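Local coordinates for protein endoglucanase E-5 (Thermobifida fusca, PDB 2CKS) that cleaves internal beta-1,4-glucosidic linkages in cellulose, lichenin and cereal beta-D-glucans, through the family 5 glycoside hydrolase catalytic domain described here, at residues Val98-Leu103 / Thr117-Ile122; Val143-Ile148 / Val170-Trp175; Asp165-Val170 / Asn198-Phe203; Ala187-Asn192 / Glu223-Phe228. All coordinates share one frame; numbering follows the deposited sequence.

Contact 1: Val98-Leu103 / Thr117-Ile122; sequences VDWHIL and TFFAEI
Trp100 and Val98, two residues apart on strand 95-101, push their side chains out of a TIM barrel and into Phe118, Phe119 and Ile122 of helix 112-126. This is the strand-to-helix packing of a beta-alpha-beta unit, the helix running back against the strand at 172° with the short axes 10.9 Å apart. With CG anti to its backbone N (chi1 -172°), Trp100 stands away from the strand, and the benzo half of its indole reaches the helix. There it lies against Phe118, the two six-membered rings inclined by 30° and slid so far apart that they hardly overlap; CE3 of Trp100 comes within 3.4 Å of CD2 of Phe118. The Phe119 ring enters from the side, its CZ edge 3.6 Å from Trp100 CB, so it fills the notch at the foot of the indole. Tyr71, outside these segments, meets the indole edge-to-face. Replacing Trp100 by an alanine would probably open a gap beside Phe118 and leave that ring free to shift. Val98 is the smaller bump: it fits between the two phenylalanines, while Ile122 CG1 covers one face of the Phe118 ring. Val98 CG1 sits at the edge of that same ring, 3.7 Å from Phe118 CE2.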
loop_
_atom_site.group_PDB
_atom_site.type_symbol
_atom_site.label_atom_id
_atom_site.label_comp_id
_atom_site.label_asym_id
_atom_site.label_seq_id
_atom_site.Cartn_x
_atom_site.Cartn_y
_atom_site.Cartn_z
ATOM N N VAL A 98 -6.843 -1.840 0.933
ATOM C CA VAL A 98 -7.472 -1.126 2.029
ATOM C C VAL A 98 -6.438 -1.019 3.135
ATOM O O VAL A 98 -6.074 -2.024 3.749
ATOM C CB VAL A 98 -8.713 -1.863 2.518
ATOM C CG1 VAL A 98 -9.353 -1.138 3.707
ATOM C CG2 VAL A 98 -9.703 -2.028 1.360
ATOM N N ASP A 99 -5.954 0.198 3.355
ATOM C CA ASP A 99 -4.822 0.454 4.236
ATOM C C ASP A 99 -5.274 1.057 5.566
ATOM O O ASP A 99 -5.660 2.217 5.656
ATOM C CB ASP A 99 -3.806 1.348 3.527
ATOM C CG ASP A 99 -2.789 1.956 4.463
ATOM O OD1 ASP A 99 -2.295 3.054 4.138
ATOM O OD2 ASP A 99 -2.409 1.413 5.523
ATOM N N TRP A 100 -5.235 0.215 6.588
ATOM C CA TRP A 100 -5.415 0.606 7.982
ATOM C C TRP A 100 -4.139 1.310 8.426
ATOM O O TRP A 100 -3.169 0.682 8.842
ATOM C CB TRP A 100 -5.699 -0.664 8.787
ATOM C CG TRP A 100 -6.092 -0.427 10.198
ATOM C CD1 TRP A 100 -5.333 -0.635 11.307
ATOM C CD2 TRP A 100 -7.351 0.053 10.659
ATOM N NE1 TRP A 100 -6.048 -0.326 12.440
ATOM C CE2 TRP A 100 -7.291 0.111 12.063
ATOM C CE3 TRP A 100 -8.535 0.442 10.023
ATOM C CZ2 TRP A 100 -8.363 0.547 12.832
ATOM C CZ3 TRP A 100 -9.592 0.865 10.781
ATOM C CH2 TRP A 100 -9.508 0.916 12.173
ATOM N N HIS A 101 -4.139 2.634 8.304
ATOM C CA HIS A 101 -2.907 3.407 8.263
ATOM C C HIS A 101 -2.459 3.866 9.639
ATOM O O HIS A 101 -2.463 5.056 9.957
ATOM C CB HIS A 101 -3.037 4.585 7.293
ATOM C CG HIS A 101 -1.730 5.144 6.848
ATOM N ND1 HIS A 101 -1.049 4.663 5.750
ATOM C CD2 HIS A 101 -0.977 6.155 7.348
ATOM C CE1 HIS A 101 0.066 5.356 5.593
ATOM N NE2 HIS A 101 0.131 6.271 6.544
ATOM N N ILE A 102 -2.071 2.894 10.453
ATOM C CA ILE A 102 -1.508 3.184 11.760
ATOM C C ILE A 102 -0.085 3.695 11.589
ATOM O O ILE A 102 0.619 3.316 10.642
ATOM C CB ILE A 102 -1.561 1.953 12.695
ATOM C CG1 ILE A 102 -0.683 0.802 12.181
ATOM C CG2 ILE A 102 -3.002 1.506 12.892
ATOM C CD1 ILE A 102 0.568 0.558 13.023
ATOM N N LEU A 103 0.309 4.587 12.491
ATOM C CA LEU A 103 1.631 5.192 12.458
ATOM C C LEU A 103 2.057 5.631 13.856
ATOM O O LEU A 103 3.091 5.194 14.359
ATOM C CB LEU A 103 1.623 6.381 11.489
ATOM C CG LEU A 103 2.934 7.147 11.335
ATOM C CD1 LEU A 103 4.095 6.208 10.986
ATOM C CD2 LEU A 103 2.787 8.237 10.284
ATOM N N THR A 117 -13.580 -4.135 14.044
ATOM C CA THR A 117 -14.872 -3.588 13.648
ATOM C C THR A 117 -14.872 -3.141 12.189
ATOM O O THR A 117 -15.774 -3.473 11.427
ATOM C CB THR A 117 -15.234 -2.428 14.563
ATOM O OG1 THR A 117 -15.419 -2.938 15.886
ATOM C CG2 THR A 117 -16.581 -1.803 14.198
ATOM N N PHE A 118 -13.843 -2.404 11.806
ATOM C CA PHE A 118 -13.748 -1.866 10.454
ATOM C C PHE A 118 -13.589 -2.995 9.436
ATOM O O PHE A 118 -14.327 -3.055 8.467
ATOM C CB PHE A 118 -12.583 -0.875 10.355
ATOM C CG PHE A 118 -12.261 -0.436 8.945
ATOM C CD1 PHE A 118 -13.040 0.504 8.291
ATOM C CD2 PHE A 118 -11.154 -0.952 8.279
ATOM C CE1 PHE A 118 -12.726 0.895 6.994
ATOM C CE2 PHE A 118 -10.845 -0.555 7.001
ATOM C CZ PHE A 118 -11.613 0.356 6.364
ATOM N N PHE A 119 -12.627 -3.883 9.663
ATOM C CA PHE A 119 -12.357 -4.955 8.704
ATOM C C PHE A 119 -13.505 -5.960 8.612
ATOM O O PHE A 119 -13.768 -6.478 7.540
ATOM C CB PHE A 119 -11.014 -5.636 8.989
ATOM C CG PHE A 119 -9.827 -4.864 8.472
ATOM C CD1 PHE A 119 -9.658 -4.668 7.111
ATOM C CD2 PHE A 119 -8.884 -4.331 9.338
ATOM C CE1 PHE A 119 -8.585 -3.949 6.628
ATOM C CE2 PHE A 119 -7.798 -3.623 8.856
ATOM C CZ PHE A 119 -7.650 -3.436 7.502
ATOM N N ALA A 120 -14.217 -6.202 9.705
ATOM C CA ALA A 120 -15.402 -7.055 9.638
ATOM C C ALA A 120 -16.419 -6.455 8.677
ATOM O O ALA A 120 -16.989 -7.157 7.854
ATOM C CB ALA A 120 -16.019 -7.230 11.003
ATOM N N GLU A 121 -16.644 -5.147 8.774
ATOM C CA GLU A 121 -17.601 -4.490 7.891
ATOM C C GLU A 121 -17.134 -4.511 6.428
ATOM O O GLU A 121 -17.911 -4.817 5.516
ATOM C CB GLU A 121 -17.883 -3.055 8.330
ATOM C CG GLU A 121 -18.822 -2.372 7.348
ATOM C CD GLU A 121 -19.475 -1.105 7.845
ATOM O OE1 GLU A 121 -20.096 -0.428 6.987
ATOM O OE2 GLU A 121 -19.376 -0.783 9.051
ATOM N N ILE A 122 -15.863 -4.198 6.204
ATOM C CA ILE A 122 -15.329 -4.139 4.854
ATOM C C ILE A 122 -15.350 -5.526 4.225
ATOM O O ILE A 122 -15.806 -5.696 3.103
ATOM C CB ILE A 122 -13.892 -3.583 4.863
ATOM C CG1 ILE A 122 -13.863 -2.130 5.353
ATOM C CG2 ILE A 122 -13.243 -3.732 3.480
ATOM C CD1 ILE A 122 -14.613 -1.123 4.501
#

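Contact 2: Val143-Ile148 / Val170-Trp175; sequences VSWASI and VGTRGW
Arg173 lays its aliphatic chain along the start of helix 145-162, with CD 3.4 Å from the backbone N of Trp145 and 3.8 Å from Trp145 CB. A bend at chi3 (75°) turns the chain beside Val143, where NE makes a weak hydrogen bond of 3.4 Å to Val143 O. The same carbonyl takes a bond from a water that in turn accepts from Gly174 N, so Val143 O is linked to the other segment both directly, by the weak bond, and through the water. Trp145 holds its indole away from its own backbone N (chi1 172°), which brings the ring edge at CZ3 to within 3.7 Å of Gly171 O, close to the ring plane. From the next turn Ile148 CG2 presses on the same oxygen at 3.4 Å; buried between carbons, Gly171 O has no polar partner in the model. The other branch of Ile148 ends in CD1, 3.7 Å from Arg173 N. Ser144 caps the helix, its OG accepting from Ser147 N. The contact thus fastens the N-terminal end of helix 145-162 to the loop leaving barrel strand 168-170, and helix 187-191 lies alongside: Trp145 NE1 bonds to Asn192 O, and Arg173 NH1 forms a salt bridge with Glu188.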
loop_
_atom_site.group_PDB
_atom_site.type_symbol
_atom_site.label_atom_id
_atom_site.label_comp_id
_atom_site.label_asym_id
_atom_site.label_seq_id
_atom_site.Cartn_x
_atom_site.Cartn_y
_atom_site.Cartn_z
ATOM N N VAL A 143 7.789 -1.858 18.277
ATOM C CA VAL A 143 7.292 -3.161 18.718
ATOM C C VAL A 143 8.096 -4.313 18.110
ATOM O O VAL A 143 8.685 -4.201 17.027
ATOM C CB VAL A 143 5.775 -3.349 18.408
ATOM C CG1 VAL A 143 4.927 -2.379 19.224
ATOM C CG2 VAL A 143 5.490 -3.208 16.913
ATOM N N SER A 144 8.109 -5.433 18.822
ATOM C CA SER A 144 8.803 -6.624 18.368
ATOM C C SER A 144 8.057 -7.271 17.217
ATOM O O SER A 144 6.846 -7.077 17.055
ATOM C CB SER A 144 8.915 -7.639 19.503
ATOM O OG SER A 144 7.638 -8.133 19.861
ATOM N N TRP A 145 8.776 -8.074 16.446
ATOM C CA TRP A 145 8.142 -8.883 15.414
ATOM C C TRP A 145 7.108 -9.842 16.007
ATOM O O TRP A 145 6.014 -9.991 15.465
ATOM C CB TRP A 145 9.159 -9.645 14.557
ATOM C CG TRP A 145 8.442 -10.600 13.656
ATOM C CD1 TRP A 145 8.492 -11.947 13.694
ATOM C CD2 TRP A 145 7.483 -10.263 12.641
ATOM N NE1 TRP A 145 7.640 -12.485 12.759
ATOM C CE2 TRP A 145 7.007 -11.467 12.100
ATOM C CE3 TRP A 145 6.974 -9.059 12.139
ATOM C CZ2 TRP A 145 6.059 -11.508 11.081
ATOM C CZ3 TRP A 145 6.030 -9.100 11.134
ATOM C CH2 TRP A 145 5.580 -10.314 10.617
ATOM N N ALA A 146 7.422 -10.481 17.134
ATOM C CA ALA A 146 6.449 -11.386 17.759
ATOM C C ALA A 146 5.114 -10.711 18.081
ATOM O O ALA A 146 4.064 -11.334 17.968
ATOM C CB ALA A 146 7.029 -12.044 19.002
ATOM N N SER A 147 5.144 -9.443 18.479
ATOM C CA SER A 147 3.910 -8.742 18.809
ATOM C C SER A 147 3.132 -8.379 17.546
ATOM O O SER A 147 1.907 -8.367 17.568
ATOM C CB SER A 147 4.185 -7.502 19.656
ATOM O OG SER A 147 4.677 -6.443 18.867
ATOM N N ILE A 148 3.835 -8.092 16.450
ATOM C CA ILE A 148 3.155 -7.829 15.175
ATOM C C ILE A 148 2.502 -9.105 14.684
ATOM O O ILE A 148 1.365 -9.086 14.248
ATOM C CB ILE A 148 4.114 -7.259 14.115
ATOM C CG1 ILE A 148 4.664 -5.910 14.572
ATOM C CG2 ILE A 148 3.375 -7.101 12.776
ATOM C CD1 ILE A 148 5.862 -5.459 13.777
ATOM N N VAL A 170 0.710 -7.779 5.688
ATOM C CA VAL A 170 1.041 -7.582 7.088
ATOM C C VAL A 170 2.247 -6.655 7.205
ATOM O O VAL A 170 3.291 -6.902 6.601
ATOM C CB VAL A 170 1.372 -8.914 7.753
ATOM C CG1 VAL A 170 1.783 -8.712 9.219
ATOM C CG2 VAL A 170 0.180 -9.856 7.648
ATOM N N GLY A 171 2.096 -5.592 7.980
ATOM C CA GLY A 171 3.171 -4.649 8.226
ATOM C C GLY A 171 4.327 -5.308 8.955
ATOM O O GLY A 171 4.153 -6.340 9.580
ATOM N N THR A 172 5.505 -4.709 8.858
ATOM C CA THR A 172 6.708 -5.278 9.449
ATOM C C THR A 172 7.393 -4.296 10.393
ATOM O O THR A 172 7.012 -3.127 10.499
ATOM C CB THR A 172 7.666 -5.811 8.347
ATOM O OG1 THR A 172 8.029 -4.778 7.422
ATOM C CG2 THR A 172 6.983 -6.879 7.498
ATOM N N ARG A 173 8.392 -4.787 11.107
ATOM C CA ARG A 173 9.060 -3.988 12.130
ATOM C C ARG A 173 9.687 -2.720 11.572
ATOM O O ARG A 173 10.194 -2.707 10.458
ATOM C CB ARG A 173 10.180 -4.802 12.757
ATOM C CG ARG A 173 9.761 -5.774 13.795
ATOM C CD ARG A 173 10.967 -6.320 14.549
ATOM N NE ARG A 173 11.517 -5.359 15.507
ATOM C CZ ARG A 173 12.751 -5.407 16.015
ATOM N NH1 ARG A 173 13.606 -6.372 15.680
ATOM N NH2 ARG A 173 13.134 -4.481 16.885
ATOM N N GLY A 174 9.676 -1.656 12.370
ATOM C CA GLY A 174 10.434 -0.466 12.049
ATOM C C GLY A 174 9.893 0.290 10.857
ATOM O O GLY A 174 10.587 0.493 9.860
ATOM N N TRP A 175 8.645 0.716 10.978
ATOM C CA TRP A 175 7.933 1.400 9.900
ATOM C C TRP A 175 7.917 0.560 8.625
ATOM O O TRP A 175 8.140 1.049 7.516
ATOM C CB TRP A 175 8.517 2.790 9.648
ATOM C CG TRP A 175 8.408 3.671 10.831
ATOM C CD1 TRP A 175 7.363 4.472 11.162
ATOM C CD2 TRP A 175 9.377 3.824 11.867
ATOM N NE1 TRP A 175 7.631 5.140 12.331
ATOM C CE2 TRP A 175 8.862 4.754 12.791
ATOM C CE3 TRP A 175 10.644 3.287 12.099
ATOM C CZ2 TRP A 175 9.567 5.152 13.928
ATOM C CZ3 TRP A 175 11.345 3.681 13.233
ATOM C CH2 TRP A 175 10.801 4.603 14.130
HETATM O O HOH W 1 8.742 -2.147 15.270
#

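Contact 3: Asp165-Val170 / Asn198-Phe203; sequences DSVIIV and NIMYAF. With NA (sodium ion), chain H.
Ile168, Val170, Met200 and Ala202 share the backbone ladder that joins these two strands. Ile168 N donates to Asn198 O (3.3 Å), Met200 N to Ile168 O, Val170 N to Met200 O (2.8 Å) and Ala202 N to Val170 O. The first donor lies in the carbonyl plane of Asn198, whereas Ala202 N stands 37° above that of Val170. CA-H...O contacts, such as Ile169 CA to Met200 O, run between these bonds. The ladder is parallel, as between neighbouring strands of the eight-stranded beta/alpha barrel, and the short axes cross at -41°.

Apolar contacts fall on both faces. In the one of two Ile199 conformers modelled here, its CG2 meets Val170 CG2 at 3.8 Å; helix 145-162 covers Ile168 and Ile199. On the other face Ile169 CG2 touches Ala202 CB at 3.9 Å, and Val167 CG1 reaches Met200 CG.

The polar side-chain interactions gather where the strands begin. Asn198 lays its amide across Val167, with OD1 3.6 Å from Val167 CG2 and bonded to Val13 N, and ND2 3.2 Å from Ser166 O. An alanine in place of Asn198 would probably leave Val13 N without its acceptor and uncover Val167 CG2. Asp165, in one of its two conformers, binds the sodium ion through OD1 at 2.9 Å, in a site shared with Ala127, Lys129 and Asp163; the waters round the ion are doubtful. OD1 is also a ligand of a zinc ion, and Asp165 OD2 forms a salt bridge with Lys10.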
loop_
_atom_site.group_PDB
_atom_site.type_symbol
_atom_site.label_atom_id
_atom_site.label_comp_id
_atom_site.label_asym_id
_atom_site.label_seq_id
_atom_site.Cartn_x
_atom_site.Cartn_y
_atom_site.Cartn_z
ATOM N N ASP A 165 -10.936 -15.848 0.801
ATOM C CA ASP A 165 -10.051 -15.996 -0.370
ATOM C C ASP A 165 -9.322 -14.719 -0.787
ATOM O O ASP A 165 -8.972 -14.533 -1.960
ATOM C CB ASP A 165 -10.849 -16.525 -1.559
ATOM C CG ASP A 165 -12.010 -15.618 -1.952
ATOM O OD1 ASP A 165 -12.270 -14.591 -1.282
ATOM O OD2 ASP A 165 -12.743 -15.871 -2.928
ATOM N N SER A 166 -9.113 -13.829 0.177
ATOM C CA SER A 166 -8.500 -12.528 -0.076
ATOM C C SER A 166 -7.081 -12.487 0.469
ATOM O O SER A 166 -6.733 -13.208 1.414
ATOM C CB SER A 166 -9.326 -11.414 0.565
ATOM O OG SER A 166 -9.415 -11.592 1.967
ATOM N N VAL A 167 -6.260 -11.641 -0.140
ATOM C CA VAL A 167 -4.870 -11.522 0.237
ATOM C C VAL A 167 -4.779 -10.477 1.320
ATOM O O VAL A 167 -5.419 -9.432 1.236
ATOM C CB VAL A 167 -4.026 -11.079 -0.964
ATOM C CG1 VAL A 167 -2.580 -10.858 -0.553
ATOM C CG2 VAL A 167 -4.116 -12.120 -2.076
ATOM N N ILE A 168 -4.000 -10.782 2.345
ATOM C CA ILE A 168 -3.765 -9.864 3.446
ATOM C C ILE A 168 -2.285 -9.506 3.478
ATOM O O ILE A 168 -1.428 -10.371 3.369
ATOM C CB ILE A 168 -4.243 -10.483 4.770
ATOM C CG1 ILE A 168 -5.774 -10.626 4.738
ATOM C CG2 ILE A 168 -3.797 -9.642 5.953
ATOM C CD1 ILE A 168 -6.341 -11.544 5.799
ATOM N N ILE A 169 -2.004 -8.215 3.609
ATOM C CA ILE A 169 -0.658 -7.687 3.677
ATOM C C ILE A 169 -0.388 -7.284 5.127
ATOM O O ILE A 169 -1.137 -6.515 5.712
ATOM C CB ILE A 169 -0.484 -6.465 2.747
ATOM C CG1 ILE A 169 -0.792 -6.848 1.297
ATOM C CG2 ILE A 169 0.932 -5.914 2.867
ATOM C CD1 ILE A 169 -0.922 -5.661 0.341
ATOM N N VAL A 170 0.710 -7.779 5.688
ATOM C CA VAL A 170 1.041 -7.582 7.088
ATOM C C VAL A 170 2.247 -6.655 7.205
ATOM O O VAL A 170 3.291 -6.902 6.601
ATOM C CB VAL A 170 1.372 -8.914 7.753
ATOM C CG1 VAL A 170 1.783 -8.712 9.219
ATOM C CG2 VAL A 170 0.180 -9.856 7.648
ATOM N N ASN A 198 -1.805 -17.119 1.958
ATOM C CA ASN A 198 -2.280 -16.007 1.181
ATOM C C ASN A 198 -1.958 -14.684 1.875
ATOM O O ASN A 198 -2.760 -13.764 1.880
ATOM C CB ASN A 198 -3.772 -16.173 0.897
ATOM C CG ASN A 198 -4.144 -15.679 -0.449
ATOM O OD1 ASN A 198 -3.296 -15.580 -1.334
ATOM N ND2 ASN A 198 -5.409 -15.352 -0.627
ATOM N N ILE A 199 -0.760 -14.621 2.459
ATOM C CA ILE A 199 -0.246 -13.461 3.184
ATOM C C ILE A 199 0.927 -12.871 2.405
ATOM O O ILE A 199 1.696 -13.617 1.794
ATOM C CB ILE A 199 0.251 -13.894 4.602
ATOM C CG1 ILE A 199 -0.905 -14.424 5.463
ATOM C CG2 ILE A 199 0.987 -12.757 5.320
ATOM C CD1 ILE A 199 -2.000 -13.414 5.745
ATOM N N MET A 200 1.056 -11.542 2.430
ATOM C CA MET A 200 2.252 -10.845 1.970
ATOM C C MET A 200 2.730 -9.952 3.101
ATOM O O MET A 200 1.969 -9.652 4.031
ATOM C CB MET A 200 1.926 -9.991 0.749
ATOM C CG MET A 200 1.191 -10.742 -0.332
ATOM S SD MET A 200 0.982 -9.729 -1.794
ATOM C CE MET A 200 2.582 -9.789 -2.489
ATOM N N TYR A 201 3.982 -9.543 3.024
ATOM C CA TYR A 201 4.587 -8.701 4.043
ATOM C C TYR A 201 4.981 -7.383 3.409
ATOM O O TYR A 201 5.489 -7.346 2.288
ATOM C CB TYR A 201 5.801 -9.399 4.644
ATOM C CG TYR A 201 5.432 -10.664 5.379
ATOM C CD1 TYR A 201 5.403 -11.881 4.717
ATOM C CD2 TYR A 201 5.094 -10.641 6.725
ATOM C CE1 TYR A 201 5.068 -13.042 5.387
ATOM C CE2 TYR A 201 4.756 -11.795 7.396
ATOM C CZ TYR A 201 4.752 -12.991 6.732
ATOM O OH TYR A 201 4.409 -14.143 7.413
ATOM N N ALA A 202 4.743 -6.296 4.128
ATOM C CA ALA A 202 5.005 -4.967 3.591
ATOM C C ALA A 202 6.446 -4.517 3.774
ATOM O O ALA A 202 7.077 -4.780 4.800
ATOM C CB ALA A 202 4.070 -3.973 4.223
ATOM N N PHE A 203 6.958 -3.805 2.770
ATOM C CA PHE A 203 8.217 -3.090 2.860
ATOM C C PHE A 203 8.041 -1.674 2.343
ATOM O O PHE A 203 7.406 -1.452 1.313
ATOM C CB PHE A 203 9.295 -3.809 2.055
ATOM C CG PHE A 203 10.647 -3.150 2.116
ATOM C CD1 PHE A 203 11.349 -3.079 3.312
ATOM C CD2 PHE A 203 11.218 -2.606 0.980
ATOM C CE1 PHE A 203 12.599 -2.478 3.366
ATOM C CE2 PHE A 203 12.469 -2.003 1.030
ATOM C CZ PHE A 203 13.163 -1.953 2.218
HETATM NA NA NA H . -13.337 -12.031 -2.017
HETATM O O HOH W 2 -14.049 -13.894 -3.360
HETATM O O HOH W 3 -10.781 -12.125 -2.964
HETATM O O HOH W 4 -11.580 -12.135 -1.776
HETATM O O HOH W 5 -13.004 -9.334 -1.198
#

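Contact 4: Ala187-Asn192 / Glu223-Phe228; sequences AEIAAN and ELFPVF
In this beta/alpha barrel the one-turn helix 187-191 packs on the turn that leads from helix 212-224, through Phe225 and Pro226, into barrel strand 227-233, coming nearest where Ala190 faces Leu224, their CA atoms 6.3 Å apart. No hydrogen bond links the two segments; the contact is almost wholly carbon against carbon. At the centre Ile189 CG2 rests over one face of the Phe225 ring, a CH-pi contact with the methyl 4.1 Å from the ring centroid and 25° off the normal. It sits toward the rim, closest to CE2 at 3.7 Å, and CD1 of the same isoleucine reaches CZ at 3.9 Å, so both branches lie on the same side of the ring. Phe225 is turned into this place by a chi1 of 46°, which sets CG between its backbone N and carbonyl carbon and holds the ring up to the helix. The second meeting is shallower: Leu224 CD1 approaches Ala190 CB at 3.8 Å and passes on toward the backbone of Ala187, whose CA is 4.4 Å away. The short alanine side chain lets the helix come close at Leu224, on the exposed side, while Ile189 and Phe225 are buried beneath. Below them lies strand 199-206, whose Tyr201 touches Ile189 and meets the Phe225 ring edge-to-face; Trp145 of helix 145-162 packs against Ile189 too, and Leu178 and Pro186 in the loops adjoin Phe225.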
loop_
_atom_site.group_PDB
_atom_site.type_symbol
_atom_site.label_atom_id
_atom_site.label_comp_id
_atom_site.label_asym_id
_atom_site.label_seq_id
_atom_site.Cartn_x
_atom_site.Cartn_y
_atom_site.Cartn_z
ATOM N N ALA A 187 14.970 -12.035 7.915
ATOM C CA ALA A 187 15.172 -13.381 8.447
ATOM C C ALA A 187 14.335 -13.621 9.707
ATOM O O ALA A 187 13.894 -14.731 9.963
ATOM C CB ALA A 187 16.643 -13.632 8.733
ATOM N N GLU A 188 14.112 -12.566 10.488
ATOM C CA GLU A 188 13.288 -12.651 11.687
ATOM C C GLU A 188 11.867 -13.108 11.364
ATOM O O GLU A 188 11.282 -13.910 12.084
ATOM C CB GLU A 188 13.256 -11.285 12.352
ATOM C CG GLU A 188 12.462 -11.209 13.628
ATOM C CD GLU A 188 12.787 -9.962 14.416
ATOM O OE1 GLU A 188 12.961 -8.878 13.796
ATOM O OE2 GLU A 188 12.867 -10.077 15.655
ATOM N N ILE A 189 11.321 -12.591 10.267
ATOM C CA ILE A 189 9.982 -12.974 9.816
ATOM C C ILE A 189 9.955 -14.425 9.348
ATOM O O ILE A 189 9.058 -15.189 9.698
ATOM C CB ILE A 189 9.515 -12.035 8.669
ATOM C CG1 ILE A 189 9.390 -10.597 9.177
ATOM C CG2 ILE A 189 8.194 -12.529 8.052
ATOM C CD1 ILE A 189 9.416 -9.541 8.057
ATOM N N ALA A 190 10.940 -14.811 8.546
ATOM C CA ALA A 190 10.979 -16.158 7.986
ATOM C C ALA A 190 11.085 -17.220 9.067
ATOM O O ALA A 190 10.507 -18.302 8.915
ATOM C CB ALA A 190 12.119 -16.286 7.010
ATOM N N ALA A 191 11.763 -16.884 10.167
ATOM C CA ALA A 191 11.940 -17.799 11.299
ATOM C C ALA A 191 10.689 -17.934 12.162
ATOM O O ALA A 191 10.553 -18.906 12.899
ATOM C CB ALA A 191 13.112 -17.352 12.172
ATOM N N ASN A 192 9.796 -16.946 12.096
ATOM C CA ASN A 192 8.574 -16.928 12.892
ATOM C C ASN A 192 7.435 -16.289 12.085
ATOM O O ASN A 192 6.958 -15.216 12.417
ATOM C CB ASN A 192 8.828 -16.142 14.189
ATOM C CG ASN A 192 7.703 -16.270 15.193
ATOM O OD1 ASN A 192 6.873 -17.175 15.106
ATOM N ND2 ASN A 192 7.682 -15.361 16.171
ATOM N N GLU A 223 13.291 -13.727 -1.405
ATOM C CA GLU A 223 13.649 -15.158 -1.435
ATOM C C GLU A 223 12.787 -16.017 -0.504
ATOM O O GLU A 223 12.640 -17.213 -0.736
ATOM C CB GLU A 223 15.100 -15.393 -1.004
ATOM C CG GLU A 223 16.157 -14.659 -1.793
ATOM C CD GLU A 223 16.259 -15.111 -3.236
ATOM O OE1 GLU A 223 15.991 -16.300 -3.552
ATOM O OE2 GLU A 223 16.633 -14.263 -4.067
ATOM N N LEU A 224 12.256 -15.411 0.560
ATOM C CA LEU A 224 11.681 -16.143 1.699
ATOM C C LEU A 224 10.153 -16.121 1.775
ATOM O O LEU A 224 9.547 -17.053 2.284
ATOM C CB LEU A 224 12.231 -15.570 3.011
ATOM C CG LEU A 224 13.756 -15.413 3.119
ATOM C CD1 LEU A 224 14.153 -14.520 4.268
ATOM C CD2 LEU A 224 14.405 -16.769 3.253
ATOM N N PHE A 225 9.548 -15.035 1.312
ATOM C CA PHE A 225 8.101 -14.843 1.444
ATOM C C PHE A 225 7.645 -13.739 0.491
ATOM O O PHE A 225 8.484 -13.011 -0.034
ATOM C CB PHE A 225 7.712 -14.506 2.888
ATOM C CG PHE A 225 8.585 -13.466 3.537
ATOM C CD1 PHE A 225 8.422 -12.118 3.258
ATOM C CD2 PHE A 225 9.560 -13.842 4.463
ATOM C CE1 PHE A 225 9.223 -11.161 3.869
ATOM C CE2 PHE A 225 10.368 -12.893 5.066
ATOM C CZ PHE A 225 10.192 -11.548 4.781
ATOM N N PRO A 226 6.342 -13.618 0.242
ATOM C CA PRO A 226 5.854 -12.576 -0.668
ATOM C C PRO A 226 5.926 -11.207 -0.030
ATOM O O PRO A 226 5.550 -11.055 1.130
ATOM C CB PRO A 226 4.397 -12.985 -0.930
ATOM C CG PRO A 226 4.276 -14.376 -0.388
ATOM C CD PRO A 226 5.230 -14.433 0.761
ATOM N N VAL A 227 6.440 -10.244 -0.781
ATOM C CA VAL A 227 6.566 -8.866 -0.331
ATOM C C VAL A 227 5.748 -7.967 -1.258
ATOM O O VAL A 227 5.734 -8.167 -2.472
ATOM C CB VAL A 227 8.039 -8.404 -0.341
ATOM C CG1 VAL A 227 8.143 -6.924 -0.024
ATOM C CG2 VAL A 227 8.858 -9.211 0.638
ATOM N N PHE A 228 5.053 -6.995 -0.681
ATOM C CA PHE A 228 4.448 -5.922 -1.455
ATOM C C PHE A 228 4.951 -4.597 -0.911
ATOM O O PHE A 228 4.907 -4.351 0.293
ATOM C CB PHE A 228 2.920 -5.970 -1.386
ATOM C CG PHE A 228 2.259 -5.196 -2.493
ATOM C CD1 PHE A 228 1.711 -5.852 -3.594
ATOM C CD2 PHE A 228 2.211 -3.811 -2.455
ATOM C CE1 PHE A 228 1.138 -5.127 -4.633
ATOM C CE2 PHE A 228 1.632 -3.086 -3.503
ATOM C CZ PHE A 228 1.096 -3.753 -4.581
#

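How the contacts relate
All four contacts belong to one parallel beta/alpha barrel. Contacts 2 and 3 share Val170, and Thr172 OG1 bonds to Ala202 O at 2.8 Å. Contact 4 continues the sheet from contact 3: Tyr201 N and O pair with Pro226 O and Phe228 N. Contacts 2 and 4 touch at Thr172 CG2 and Ile189 CD1, 3.6 Å. Contact 1 is centred about 14 Å from contact 3 without touching and about 17 Å from contact 2, which it touches through Leu103 CD1 and Trp175 CD1 (3.7 Å). Glu139 and Glu231, the probable proton donor and nucleophile, lie about 7 and 8 Å from the Ala202 side chain of contact 3, with its sodium site at the opposite strand ends.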